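PDB 4H0N: DNMT2 from Spodoptera frugiperda, which probably methylates cytosine 38 in the anticodon loop of tRNA(Asp), with S-adenosyl-L-methionine as the methyl donor, and can also modify cytosines in DNA. Local coordinates for residues 36-39 against 40-43; 59-62 against 63-66; 119-122 against 123-126; 305-308 against 309-312; 318-321 against 322-325. The protein carries 3 engineered substitutions. One frame throughout, in Å; residues are numbered along the deposited sequence.

Contact 1: residues 36-39 against 40-43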
loop_
_atom_site.group_PDB
_atom_site.type_symbol
_atom_site.label_atom_id
_atom_site.label_comp_id
_atom_site.label_asym_id
_atom_site.label_seq_id
_atom_site.Cartn_x
_atom_site.Cartn_y
_atom_site.Cartn_z
ATOM N N ASN A 36 14.197 3.184 -6.599
ATOM C CA ASN A 36 14.648 3.289 -5.213
ATOM C C ASN A 36 15.551 2.138 -4.781
ATOM O O ASN A 36 15.116 0.991 -4.701
ATOM C CB ASN A 36 13.469 3.417 -4.252
ATOM C CG ASN A 36 13.910 3.790 -2.851
ATOM O OD1 ASN A 36 13.982 2.943 -1.960
ATOM N ND2 ASN A 36 14.235 5.064 -2.657
ATOM N N THR A 37 16.806 2.461 -4.487
ATOM C CA THR A 37 17.817 1.454 -4.175
ATOM C C THR A 37 17.534 0.651 -2.912
ATOM O O THR A 37 17.852 -0.533 -2.844
ATOM C CB THR A 37 19.221 2.076 -4.063
ATOM O OG1 THR A 37 19.107 3.435 -3.617
ATOM C CG2 THR A 37 19.918 2.047 -5.410
ATOM N N VAL A 38 16.953 1.291 -1.905
ATOM C CA VAL A 38 16.642 0.582 -0.674
ATOM C C VAL A 38 15.499 -0.385 -0.921
ATOM O O VAL A 38 15.583 -1.560 -0.566
ATOM C CB VAL A 38 16.267 1.537 0.467
ATOM C CG1 VAL A 38 15.760 0.753 1.655
ATOM C CG2 VAL A 38 17.469 2.399 0.856
ATOM N N ALA A 39 14.440 0.124 -1.542
ATOM C CA ALA A 39 13.272 -0.682 -1.872
ATOM C C ALA A 39 13.658 -1.870 -2.751
ATOM O O ALA A 39 13.244 -3.004 -2.497
ATOM C CB ALA A 39 12.215 0.173 -2.558
ATOM N N ASN A 40 14.457 -1.599 -3.779
ATOM C CA ASN A 40 14.966 -2.646 -4.658
ATOM C C ASN A 40 15.712 -3.727 -3.881
ATOM O O ASN A 40 15.583 -4.917 -4.182
ATOM C CB ASN A 40 15.887 -2.060 -5.736
ATOM C CG ASN A 40 15.147 -1.192 -6.740
ATOM O OD1 ASN A 40 13.928 -1.279 -6.878
ATOM N ND2 ASN A 40 15.889 -0.349 -7.451
ATOM N N SER A 41 16.483 -3.314 -2.877
ATOM C CA SER A 41 17.284 -4.249 -2.093
ATOM C C SER A 41 16.374 -5.172 -1.300
ATOM O O SER A 41 16.633 -6.368 -1.176
ATOM C CB SER A 41 18.218 -3.500 -1.144
ATOM O OG SER A 41 17.510 -3.023 -0.015
ATOM N N VAL A 42 15.302 -4.602 -0.767
ATOM C CA VAL A 42 14.298 -5.367 -0.046
ATOM C C VAL A 42 13.595 -6.315 -1.005
ATOM O O VAL A 42 13.339 -7.473 -0.675
ATOM C CB VAL A 42 13.267 -4.432 0.593
ATOM C CG1 VAL A 42 12.103 -5.226 1.167
ATOM C CG2 VAL A 42 13.934 -3.580 1.659
ATOM N N TYR A 43 13.293 -5.817 -2.198
ATOM C CA TYR A 43 12.637 -6.628 -3.217
ATOM C C TYR A 43 13.525 -7.803 -3.619
ATOM O O TYR A 43 13.046 -8.927 -3.759
ATOM C CB TYR A 43 12.277 -5.780 -4.448
ATOM C CG TYR A 43 11.427 -6.504 -5.477
ATOM C CD1 TYR A 43 10.071 -6.229 -5.602
ATOM C CD2 TYR A 43 11.978 -7.461 -6.321
ATOM C CE1 TYR A 43 9.286 -6.891 -6.535
ATOM C CE2 TYR A 43 11.204 -8.131 -7.249
ATOM C CZ TYR A 43 9.855 -7.844 -7.358
ATOM O OH TYR A 43 9.081 -8.509 -8.295
#
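Asn40 N donates to Asn36 O at 2.8 Å, and Tyr43 N to Ala39 O at 2.8 Å, closing the first turns of helix 37-46, which belongs to a beta-alpha-beta unit of the Rossmann-like fold. Val38 O takes two donors, Val42 N at 3.1 Å and the hydroxyl of Ser41; the modelled OG to Val38 O distance, 2.5 Å, is too short to be trusted in detail. Lodged between its own backbone N and carbonyl carbon (chi1 78°), Ser41 OG is brought back over the preceding turn. Asn36 is the N-cap: its CG lies anti to the backbone N (chi1 -169°), which carries OD1 to Ala39 N, 2.9 Å away, with the donor tilted 17° from the amide plane. A weak bond from Arg313 reaches the same oxygen. The amide of Asn40 flanks the carbonyl of Asn36, its CG 3.0 Å from Asn36 O, while ND2 bonds Asp34 O. Further out, Ala39 and Val42 pack on Leu314, and Tyr43 OH meets Glu8 and His17. Asn36 also touches S-adenosyl-L-homocysteine, and its backbone N is held by Asp34, itself bonded to that ligand; the residue that caps Ala39 N is thus also held beside the bound product, consistent with the helix start helping to shape the pocket.

Contact 2: residues 59-62 against 63-66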
loop_
_atom_site.group_PDB
_atom_site.type_symbol
_atom_site.label_atom_id
_atom_site.label_comp_id
_atom_site.label_asym_id
_atom_site.label_seq_id
_atom_site.Cartn_x
_atom_site.Cartn_y
_atom_site.Cartn_z
ATOM N N GLN A 59 11.906 5.693 -19.244
ATOM C CA GLN A 59 12.940 5.094 -20.081
ATOM C C GLN A 59 12.404 3.809 -20.688
ATOM O O GLN A 59 13.037 3.212 -21.561
ATOM C CB GLN A 59 14.198 4.788 -19.265
ATOM C CG GLN A 59 14.830 6.000 -18.597
ATOM C CD GLN A 59 15.514 6.922 -19.583
ATOM O OE1 GLN A 59 15.128 8.080 -19.738
ATOM N NE2 GLN A 59 16.546 6.415 -20.251
ATOM N N LEU A 60 11.236 3.386 -20.207
ATOM C CA LEU A 60 10.572 2.191 -20.713
ATOM C C LEU A 60 9.933 2.457 -22.063
ATOM O O LEU A 60 9.074 3.326 -22.196
ATOM C CB LEU A 60 9.503 1.697 -19.737
ATOM C CG LEU A 60 9.991 1.025 -18.456
ATOM C CD1 LEU A 60 8.877 0.207 -17.840
ATOM C CD2 LEU A 60 11.199 0.149 -18.734
ATOM N N THR A 61 10.352 1.692 -23.060
ATOM C CA THR A 61 9.819 1.837 -24.400
ATOM C C THR A 61 8.860 0.696 -24.707
ATOM O O THR A 61 9.028 -0.410 -24.198
ATOM C CB THR A 61 10.952 1.827 -25.431
ATOM O OG1 THR A 61 11.478 0.499 -25.555
ATOM C CG2 THR A 61 12.057 2.769 -24.994
ATOM N N PRO A 62 7.835 0.969 -25.528
ATOM C CA PRO A 62 6.939 -0.069 -26.055
ATOM C C PRO A 62 7.744 -1.232 -26.609
ATOM O O PRO A 62 7.415 -2.393 -26.385
ATOM C CB PRO A 62 6.227 0.644 -27.205
ATOM C CG PRO A 62 6.199 2.076 -26.782
ATOM C CD PRO A 62 7.417 2.323 -25.932
ATOM N N GLN A 63 8.811 -0.890 -27.320
ATOM C CA GLN A 63 9.703 -1.854 -27.941
ATOM C C GLN A 63 10.252 -2.854 -26.933
ATOM O O GLN A 63 10.114 -4.062 -27.115
ATOM C CB GLN A 63 10.856 -1.130 -28.644
ATOM C CG GLN A 63 10.444 -0.311 -29.865
ATOM C CD GLN A 63 9.646 0.936 -29.513
ATOM O OE1 GLN A 63 9.944 1.625 -28.536
ATOM N NE2 GLN A 63 8.621 1.227 -30.308
ATOM N N VAL A 64 10.872 -2.354 -25.868
ATOM C CA VAL A 64 11.468 -3.242 -24.875
ATOM C C VAL A 64 10.389 -3.978 -24.070
ATOM O O VAL A 64 10.577 -5.126 -23.656
ATOM C CB VAL A 64 12.463 -2.498 -23.950
ATOM C CG1 VAL A 64 11.741 -1.541 -23.016
ATOM C CG2 VAL A 64 13.277 -3.494 -23.154
ATOM N N ILE A 65 9.251 -3.321 -23.873
ATOM C CA ILE A 65 8.115 -3.955 -23.221
ATOM C C ILE A 65 7.584 -5.095 -24.092
ATOM O O ILE A 65 7.156 -6.133 -23.583
ATOM C CB ILE A 65 6.996 -2.931 -22.925
ATOM C CG1 ILE A 65 7.453 -1.950 -21.842
ATOM C CG2 ILE A 65 5.707 -3.631 -22.492
ATOM C CD1 ILE A 65 6.444 -0.855 -21.547
ATOM N N LYS A 66 7.638 -4.902 -25.409
ATOM C CA LYS A 66 7.149 -5.902 -26.356
ATOM C C LYS A 66 8.062 -7.123 -26.417
ATOM O O LYS A 66 7.594 -8.249 -26.560
ATOM C CB LYS A 66 7.000 -5.299 -27.756
ATOM C CG LYS A 66 5.997 -6.030 -28.633
ATOM C CD LYS A 66 6.196 -5.723 -30.112
ATOM C CE LYS A 66 7.331 -6.554 -30.707
ATOM N NZ LYS A 66 7.400 -6.458 -32.193
#
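Leu60 CB meets Ile65 CD1 at 4.4 Å, the residue before the N-cap closing over the fourth residue after it: a hydrophobic staple at the start of helix 62-67. Thr61 is the cap itself. Its OG1 sits between the backbone N and the carbonyl carbon (chi1 73°), a setting that brings the hydroxyl to Val64 N at 2.9 Å, with a nearly straight N-H...O angle of 167°. The side chains of Thr61 and Val64 cross at about a right angle, Val64 CG1 lying 3.3 Å from Thr61 OG1. Through its carbonyl, Thr61 O also accepts from Ile65 N at 2.9 Å. Gln63 folds back at chi2 (70°), placing OE1 3.3 Å from Thr61 CB. Pro62 opens the helix at a position where the lack of an N-H costs nothing, and its ring runs alongside Gln63, both pointing the same way. Pro62 O then accepts from Lys66 N at 2.7 Å. The short helix lies between strands 52-53 and 72-75 in the chain: Leu60 and Ile65 press on Leu9 and Leu7 of strand 4-9, Ile65 also on Val70 and Leu109, and Pro62 on Gln108.

Contact 3: residues 119-122 against 123-126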
loop_
_atom_site.group_PDB
_atom_site.type_symbol
_atom_site.label_atom_id
_atom_site.label_comp_id
_atom_site.label_asym_id
_atom_site.label_seq_id
_atom_site.Cartn_x
_atom_site.Cartn_y
_atom_site.Cartn_z
ATOM N N ASN A 119 -4.079 3.364 -6.566
ATOM C CA ASN A 119 -3.826 4.793 -6.513
ATOM C C ASN A 119 -4.323 5.388 -5.200
ATOM O O ASN A 119 -4.886 4.676 -4.377
ATOM C CB ASN A 119 -4.478 5.483 -7.709
ATOM C CG ASN A 119 -3.555 6.479 -8.377
ATOM O OD1 ASN A 119 -3.103 7.437 -7.753
ATOM N ND2 ASN A 119 -3.258 6.247 -9.648
ATOM N N VAL A 120 -4.107 6.682 -4.994
ATOM C CA VAL A 120 -4.540 7.316 -3.751
ATOM C C VAL A 120 -6.027 7.596 -3.789
ATOM O O VAL A 120 -6.627 7.666 -4.861
ATOM C CB VAL A 120 -3.805 8.649 -3.479
ATOM C CG1 VAL A 120 -2.342 8.400 -3.145
ATOM C CG2 VAL A 120 -3.947 9.599 -4.663
ATOM N N LYS A 121 -6.623 7.742 -2.613
ATOM C CA LYS A 121 -7.995 8.195 -2.515
ATOM C C LYS A 121 -8.056 9.575 -3.148
ATOM O O LYS A 121 -7.227 10.435 -2.856
ATOM C CB LYS A 121 -8.421 8.273 -1.048
ATOM C CG LYS A 121 -9.920 8.112 -0.812
ATOM C CD LYS A 121 -10.713 9.320 -1.289
ATOM C CE LYS A 121 -12.160 8.964 -1.578
ATOM N NZ LYS A 121 -12.818 10.010 -2.411
ATOM N N GLY A 122 -9.035 9.788 -4.019
ATOM C CA GLY A 122 -9.226 11.095 -4.619
ATOM C C GLY A 122 -8.716 11.146 -6.042
ATOM O O GLY A 122 -8.982 12.103 -6.772
ATOM N N PHE A 123 -7.970 10.116 -6.433
ATOM C CA PHE A 123 -7.537 9.995 -7.811
ATOM C C PHE A 123 -8.745 10.031 -8.728
ATOM O O PHE A 123 -8.720 10.688 -9.758
ATOM C CB PHE A 123 -6.756 8.705 -8.043
ATOM C CG PHE A 123 -6.282 8.542 -9.461
ATOM C CD1 PHE A 123 -5.302 9.376 -9.978
ATOM C CD2 PHE A 123 -6.816 7.564 -10.279
ATOM C CE1 PHE A 123 -4.861 9.236 -11.285
ATOM C CE2 PHE A 123 -6.375 7.418 -11.588
ATOM C CZ PHE A 123 -5.398 8.257 -12.088
ATOM N N GLU A 124 -9.816 9.355 -8.327
ATOM C CA GLU A 124 -11.016 9.260 -9.157
ATOM C C GLU A 124 -11.644 10.620 -9.483
ATOM O O GLU A 124 -12.474 10.727 -10.390
ATOM C CB GLU A 124 -12.058 8.334 -8.511
ATOM C CG GLU A 124 -12.830 8.930 -7.335
ATOM C CD GLU A 124 -12.026 8.956 -6.048
ATOM O OE1 GLU A 124 -10.834 8.576 -6.072
ATOM O OE2 GLU A 124 -12.593 9.357 -5.007
ATOM N N ASN A 125 -11.248 11.653 -8.744
ATOM C CA ASN A 125 -11.726 13.002 -9.013
ATOM C C ASN A 125 -10.690 13.851 -9.754
ATOM O O ASN A 125 -10.938 15.016 -10.057
ATOM C CB ASN A 125 -12.140 13.691 -7.711
ATOM C CG ASN A 125 -13.344 13.030 -7.052
ATOM O OD1 ASN A 125 -14.186 12.428 -7.721
ATOM N ND2 ASN A 125 -13.429 13.147 -5.731
ATOM N N SER A 126 -9.533 13.258 -10.047
ATOM C CA SER A 126 -8.422 13.972 -10.665
ATOM C C SER A 126 -8.542 14.092 -12.185
ATOM O O SER A 126 -9.200 13.272 -12.827
ATOM C CB SER A 126 -7.120 13.253 -10.354
ATOM O OG SER A 126 -6.563 12.737 -11.547
#
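Val120 to Phe123 form a type II beta turn, just where strand 114-119 ends in the Glu-Asn-Val sequence characteristic of the C5-methyltransferase family. Phe123 N closes the turn on Val120 O at 3.2 Å. Gly122 takes the third position with a positive phi of 103°, at which a side chain would be jammed against the carbonyl O of Lys121. Glu124 clasps the turn, both oxygens of its carboxylate engaged. OE1 accepts from Gly122 N at 3.0 Å on its syn side, somewhat out of the carboxylate plane, whereas OE2 makes a salt bridge with Lys121 NZ at 2.7 Å. With CG between the backbone N and the carbonyl carbon (chi1 76°) and a second bend at chi2, the glutamate curls back far enough to reach both. Were Glu124 an alanine, Lys121 would probably lose its counter-charge and Gly122 N its acceptor, leaving the turn freer to flex. The amide of Asn119 stacks flat over one face of Phe123, the planes 7° apart and ND2 above the ring centre; Asn119 OD1 meanwhile accepts from Val120 N at 3.0 Å. Asn125 N bonds Gly122 O at 3.0 Å, and Ser126 caps helix 127-138 through Arg129 N. Val120 comes within about 4 Å of Cys79, the probable catalytic residue, between nearest side-chain atoms. Phe123 packs edge-to-face with Tyr162 of strand 161-168 and touches Val128 and Arg129 of helix 127-138, while Lys121 and Glu124 rest on Leu147 of strand 141-148.

Contact 4: residues 305-308 against 309-312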
loop_
_atom_site.group_PDB
_atom_site.type_symbol
_atom_site.label_atom_id
_atom_site.label_comp_id
_atom_site.label_asym_id
_atom_site.label_seq_id
_atom_site.Cartn_x
_atom_site.Cartn_y
_atom_site.Cartn_z
ATOM N N ASN A 305 19.625 -5.380 7.512
ATOM C CA ASN A 305 20.593 -4.341 7.182
ATOM C C ASN A 305 19.955 -2.963 6.988
ATOM O O ASN A 305 20.647 -1.944 7.021
ATOM C CB ASN A 305 21.475 -4.752 5.989
ATOM C CG ASN A 305 21.136 -4.005 4.706
ATOM O OD1 ASN A 305 21.510 -2.841 4.531
ATOM N ND2 ASN A 305 20.461 -4.688 3.783
ATOM N N ILE A 306 18.638 -2.925 6.805
ATOM C CA ILE A 306 17.940 -1.645 6.711
ATOM C C ILE A 306 17.330 -1.246 8.062
ATOM O O ILE A 306 16.877 -2.095 8.834
ATOM C CB ILE A 306 16.897 -1.620 5.554
ATOM C CG1 ILE A 306 15.463 -1.706 6.082
ATOM C CG2 ILE A 306 17.199 -2.715 4.528
ATOM C CD1 ILE A 306 14.721 -2.942 5.652
ATOM N N SER A 307 17.339 0.053 8.340
ATOM C CA SER A 307 16.934 0.577 9.639
ATOM C C SER A 307 15.429 0.568 9.831
ATOM O O SER A 307 14.672 0.366 8.882
ATOM C CB SER A 307 17.420 2.011 9.788
ATOM O OG SER A 307 16.824 2.833 8.798
ATOM N N MET A 308 15.006 0.817 11.066
ATOM C CA MET A 308 13.588 0.901 11.395
ATOM C C MET A 308 12.878 2.008 10.621
ATOM O O MET A 308 11.767 1.810 10.131
ATOM C CB MET A 308 13.395 1.111 12.900
ATOM C CG MET A 308 13.776 -0.090 13.736
ATOM S SD MET A 308 13.044 -1.588 13.066
ATOM C CE MET A 308 13.767 -2.832 14.126
ATOM N N LYS A 309 13.516 3.171 10.516
ATOM C CA LYS A 309 12.897 4.316 9.857
ATOM C C LYS A 309 12.708 4.063 8.363
ATOM O O LYS A 309 11.700 4.463 7.779
ATOM C CB LYS A 309 13.709 5.587 10.106
ATOM C CG LYS A 309 13.792 5.990 11.579
ATOM C CD LYS A 309 12.434 6.417 12.139
ATOM C CE LYS A 309 12.543 6.867 13.597
ATOM N NZ LYS A 309 11.969 5.865 14.540
ATOM N N GLN A 310 13.675 3.386 7.763
ATOM C CA GLN A 310 13.587 2.943 6.393
ATOM C C GLN A 310 12.455 1.960 6.223
ATOM O O GLN A 310 11.729 2.010 5.255
ATOM C CB GLN A 310 14.854 2.199 6.005
ATOM C CG GLN A 310 15.688 2.786 4.893
ATOM C CD GLN A 310 17.126 3.007 5.336
ATOM O OE1 GLN A 310 17.964 3.447 4.553
ATOM N NE2 GLN A 310 17.421 2.678 6.602
ATOM N N CYS A 311 12.345 1.049 7.174
ATOM C CA CYS A 311 11.322 0.000 7.185
ATOM C C CYS A 311 9.920 0.585 7.126
ATOM O O CYS A 311 9.101 0.201 6.287
ATOM C CB CYS A 311 11.432 -0.850 8.454
ATOM S SG CYS A 311 12.735 -2.101 8.457
ATOM N N TYR A 312 9.653 1.516 8.033
ATOM C CA TYR A 312 8.346 2.147 8.116
ATOM C C TYR A 312 8.029 2.993 6.884
ATOM O O TYR A 312 6.890 3.011 6.427
ATOM C CB TYR A 312 8.210 2.941 9.423
ATOM C CG TYR A 312 8.114 2.029 10.630
ATOM C CD1 TYR A 312 7.044 1.155 10.768
ATOM C CD2 TYR A 312 9.098 2.020 11.614
ATOM C CE1 TYR A 312 6.948 0.310 11.852
ATOM C CE2 TYR A 312 9.005 1.171 12.705
ATOM C CZ TYR A 312 7.926 0.322 12.813
ATOM O OH TYR A 312 7.803 -0.529 13.880
#
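Lys309 CB packs against the carbonyl carbon of Met308, 3.7 Å from Met308 C, and from there the lysine chain, bent at chi2 and again at chi4, leads its NZ to Thr238 OG1. Gln310 comes next. Its backbone N points at Ser307 OG from 3.4 Å, a weak capping bond, and the position of that hydroxyl is less certain than most. Gln310 CB meets Ile306 CG1 at 4.0 Å, the two side chains crossing obliquely. Ser307 is the N-cap of helix 308-316, and Ile306 before it pairs with Cys311 in a hydrophobic staple, Ile306 CD1 lying 3.5 Å from Cys311 SG. The thiol is in place for this because SG is anti to the carbonyl carbon and beside the backbone N (chi1 -79°), which turns it back toward the helix start. Cys311 N, for its part, donates to Ser307 O at 3.0 Å. Tyr312 completes the turn with its N bonded to Met308 O at 3.0 Å. The ring stands obliquely to the same carbonyl, CD2 nearest, and CE2 reaches Met308 CB at 4.4 Å. Beyond the two segments, Tyr312 OH bonds Phe285 O and the ring meets Tyr237 edge-to-face. With a leucine in place of Tyr312, Phe285 O would probably be left without its hydroxyl partner and Tyr237 without the ring it packs on. Met308, Cys311 and Tyr312 all touch Pro287 of helix 287-293, and Met308 and Tyr312 share Phe207 as a further neighbour.

Contact 5: residues 318-321 against 322-325. With SAH (S-adenosyl-L-homocysteine), chain E.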
loop_
_atom_site.group_PDB
_atom_site.type_symbol
_atom_site.label_atom_id
_atom_site.label_comp_id
_atom_site.label_asym_id
_atom_site.label_seq_id
_atom_site.Cartn_x
_atom_site.Cartn_y
_atom_site.Cartn_z
ATOM N N SER A 318 3.608 0.698 0.623
ATOM C CA SER A 318 3.260 -0.571 -0.003
ATOM C C SER A 318 1.755 -0.788 -0.135
ATOM O O SER A 318 0.953 0.118 0.102
ATOM C CB SER A 318 3.907 -1.738 0.742
ATOM O OG SER A 318 3.942 -2.893 -0.076
ATOM N N VAL A 319 1.383 -2.002 -0.521
ATOM C CA VAL A 319 -0.006 -2.335 -0.789
ATOM C C VAL A 319 -0.519 -3.353 0.215
ATOM O O VAL A 319 0.270 -4.039 0.868
ATOM C CB VAL A 319 -0.150 -2.956 -2.187
ATOM C CG1 VAL A 319 0.550 -2.100 -3.226
ATOM C CG2 VAL A 319 0.423 -4.367 -2.202
ATOM N N ASN A 320 -1.840 -3.454 0.346
ATOM C CA ASN A 320 -2.418 -4.592 1.050
ATOM C C ASN A 320 -2.477 -5.772 0.088
ATOM O O ASN A 320 -3.209 -5.744 -0.896
ATOM C CB ASN A 320 -3.809 -4.284 1.597
ATOM C CG ASN A 320 -4.411 -5.466 2.348
ATOM O OD1 ASN A 320 -4.844 -6.451 1.743
ATOM N ND2 ASN A 320 -4.437 -5.373 3.673
ATOM N N VAL A 321 -1.694 -6.802 0.380
ATOM C CA VAL A 321 -1.568 -7.956 -0.498
ATOM C C VAL A 321 -2.904 -8.673 -0.741
ATOM O O VAL A 321 -3.148 -9.188 -1.829
ATOM C CB VAL A 321 -0.476 -8.929 0.030
ATOM C CG1 VAL A 321 -0.520 -10.265 -0.681
ATOM C CG2 VAL A 321 0.895 -8.295 -0.112
ATOM N N LYS A 322 -3.778 -8.672 0.258
ATOM C CA LYS A 322 -5.046 -9.394 0.154
ATOM C C LYS A 322 -6.031 -8.757 -0.819
ATOM O O LYS A 322 -6.620 -9.440 -1.654
ATOM C CB LYS A 322 -5.690 -9.545 1.529
ATOM C CG LYS A 322 -7.117 -10.041 1.497
ATOM C CD LYS A 322 -7.287 -11.224 2.421
ATOM C CE LYS A 322 -8.730 -11.347 2.880
ATOM N NZ LYS A 322 -9.050 -12.686 3.445
ATOM N N VAL A 323 -6.213 -7.448 -0.705
ATOM C CA VAL A 323 -7.140 -6.736 -1.574
ATOM C C VAL A 323 -6.771 -6.904 -3.050
ATOM O O VAL A 323 -7.642 -7.133 -3.892
ATOM C CB VAL A 323 -7.206 -5.240 -1.217
ATOM C CG1 VAL A 323 -8.132 -4.501 -2.167
ATOM C CG2 VAL A 323 -7.669 -5.065 0.220
ATOM N N ILE A 324 -5.482 -6.811 -3.358
ATOM C CA ILE A 324 -5.033 -6.911 -4.746
ATOM C C ILE A 324 -5.216 -8.324 -5.291
ATOM O O ILE A 324 -5.600 -8.515 -6.448
ATOM C CB ILE A 324 -3.570 -6.464 -4.898
ATOM C CG1 ILE A 324 -3.455 -4.978 -4.581
ATOM C CG2 ILE A 324 -3.054 -6.732 -6.304
ATOM C CD1 ILE A 324 -2.087 -4.467 -4.748
ATOM N N SER A 325 -4.951 -9.308 -4.440
ATOM C CA SER A 325 -5.166 -10.697 -4.793
ATOM C C SER A 325 -6.631 -10.912 -5.171
ATOM O O SER A 325 -6.943 -11.596 -6.153
ATOM C CB SER A 325 -4.767 -11.596 -3.627
ATOM O OG SER A 325 -4.775 -12.959 -4.010
HETATM N N SAH E . 3.477 -0.803 -4.494
HETATM C CA SAH E . 4.895 -0.755 -4.152
HETATM C CB SAH E . 5.454 0.673 -4.117
HETATM C CG SAH E . 4.500 1.832 -4.395
HETATM S SD SAH E . 5.151 3.392 -3.734
HETATM C C SAH E . 5.200 -1.513 -2.856
HETATM O O SAH E . 6.053 -1.111 -2.062
HETATM O OXT SAH E . 4.613 -2.556 -2.573
HETATM C "C5'" SAH E . 5.809 3.912 -5.341
HETATM C "C4'" SAH E . 7.276 3.544 -5.570
HETATM O "O4'" SAH E . 7.604 3.757 -6.930
HETATM C "C3'" SAH E . 8.259 4.373 -4.753
HETATM O "O3'" SAH E . 8.885 3.554 -3.789
HETATM C "C2'" SAH E . 9.284 4.902 -5.744
HETATM O "O2'" SAH E . 10.593 4.528 -5.380
HETATM C "C1'" SAH E . 8.921 4.254 -7.068
HETATM N N9 SAH E . 8.992 5.215 -8.189
HETATM C C8 SAH E . 8.577 6.523 -8.186
HETATM N N7 SAH E . 8.811 7.055 -9.408
HETATM C C5 SAH E . 9.372 6.108 -10.193
HETATM C C6 SAH E . 9.807 6.117 -11.514
HETATM N N6 SAH E . 9.703 7.221 -12.249
HETATM N N1 SAH E . 10.350 4.971 -12.060
HETATM C C2 SAH E . 10.459 3.827 -11.295
HETATM N N3 SAH E . 10.027 3.824 -9.984
HETATM C C4 SAH E . 9.492 4.946 -9.440
#
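Val319 faces both ways: its CG1 lies 3.4 Å from the amino N of S-adenosyl-L-homocysteine, while its CB is 3.5 Å from Ile324 CD1. Next to it in the first shell, Ser318 OG donates to the ligand carboxylate, 2.6 Å from OXT. The hydroxyl is carried there by a first torsion that sets OG opposite the backbone N (chi1 -161°). Behind this shell, Val319 and Ile324 cross at about a right angle, the end of the isoleucine fitting against both CB and CG2 of the valine. They are the residue before the N-cap and the fourth residue after it, a hydrophobic staple. The cap between them is Asn320. Its CG is extended away from the backbone N (chi1 -179°), and OD1 so placed accepts from Val323 N at 3.0 Å, the donor tilted 18° from the amide plane, and weakly from Lys322 N at 2.9 Å. Val323 CG2 flanks the same oxygen at 3.5 Å. Ser325 N bonds Val321 O at 3.2 Å to carry helix 321-332 onward. In the outer layer, Ile324 touches Leu116 and Glu118 of strand 114-119 and Met16 and Ala19 of helix 15-23, while Arg159 holds Ser318 O. The capped, stapled helix start probably helps to hold the backbone that presents the serine hydroxyl and the valine methyl to the amino-acid end of the ligand. Because neither grips the sulfur, the same contacts would probably serve the methyl donor as well as its demethylated product.

How the contacts relate
From the N terminus, the five contacts come strictly in series, each closing a turn of its own, so none nests in or crosses another. Contact 1 starts the helix after strand 27-33, contact 2 the short helix before strand 72-75, and contact 3 turns the chain from strand 114-119 toward helix 127-138. Contacts 4 and 5 start the consecutive helices 308-316 and 321-332, their nearest atoms about 7 Å apart. Contacts 1 and 4, distant in sequence, touch: Val38 CG1 lies 3.8 Å from Gln310 CG, and Val42 CG2 lies 4.1 Å from Ile306 CD1. Contacts 1 and 5 both reach S-adenosyl-L-homocysteine, though about 9 Å separates their nearest atoms.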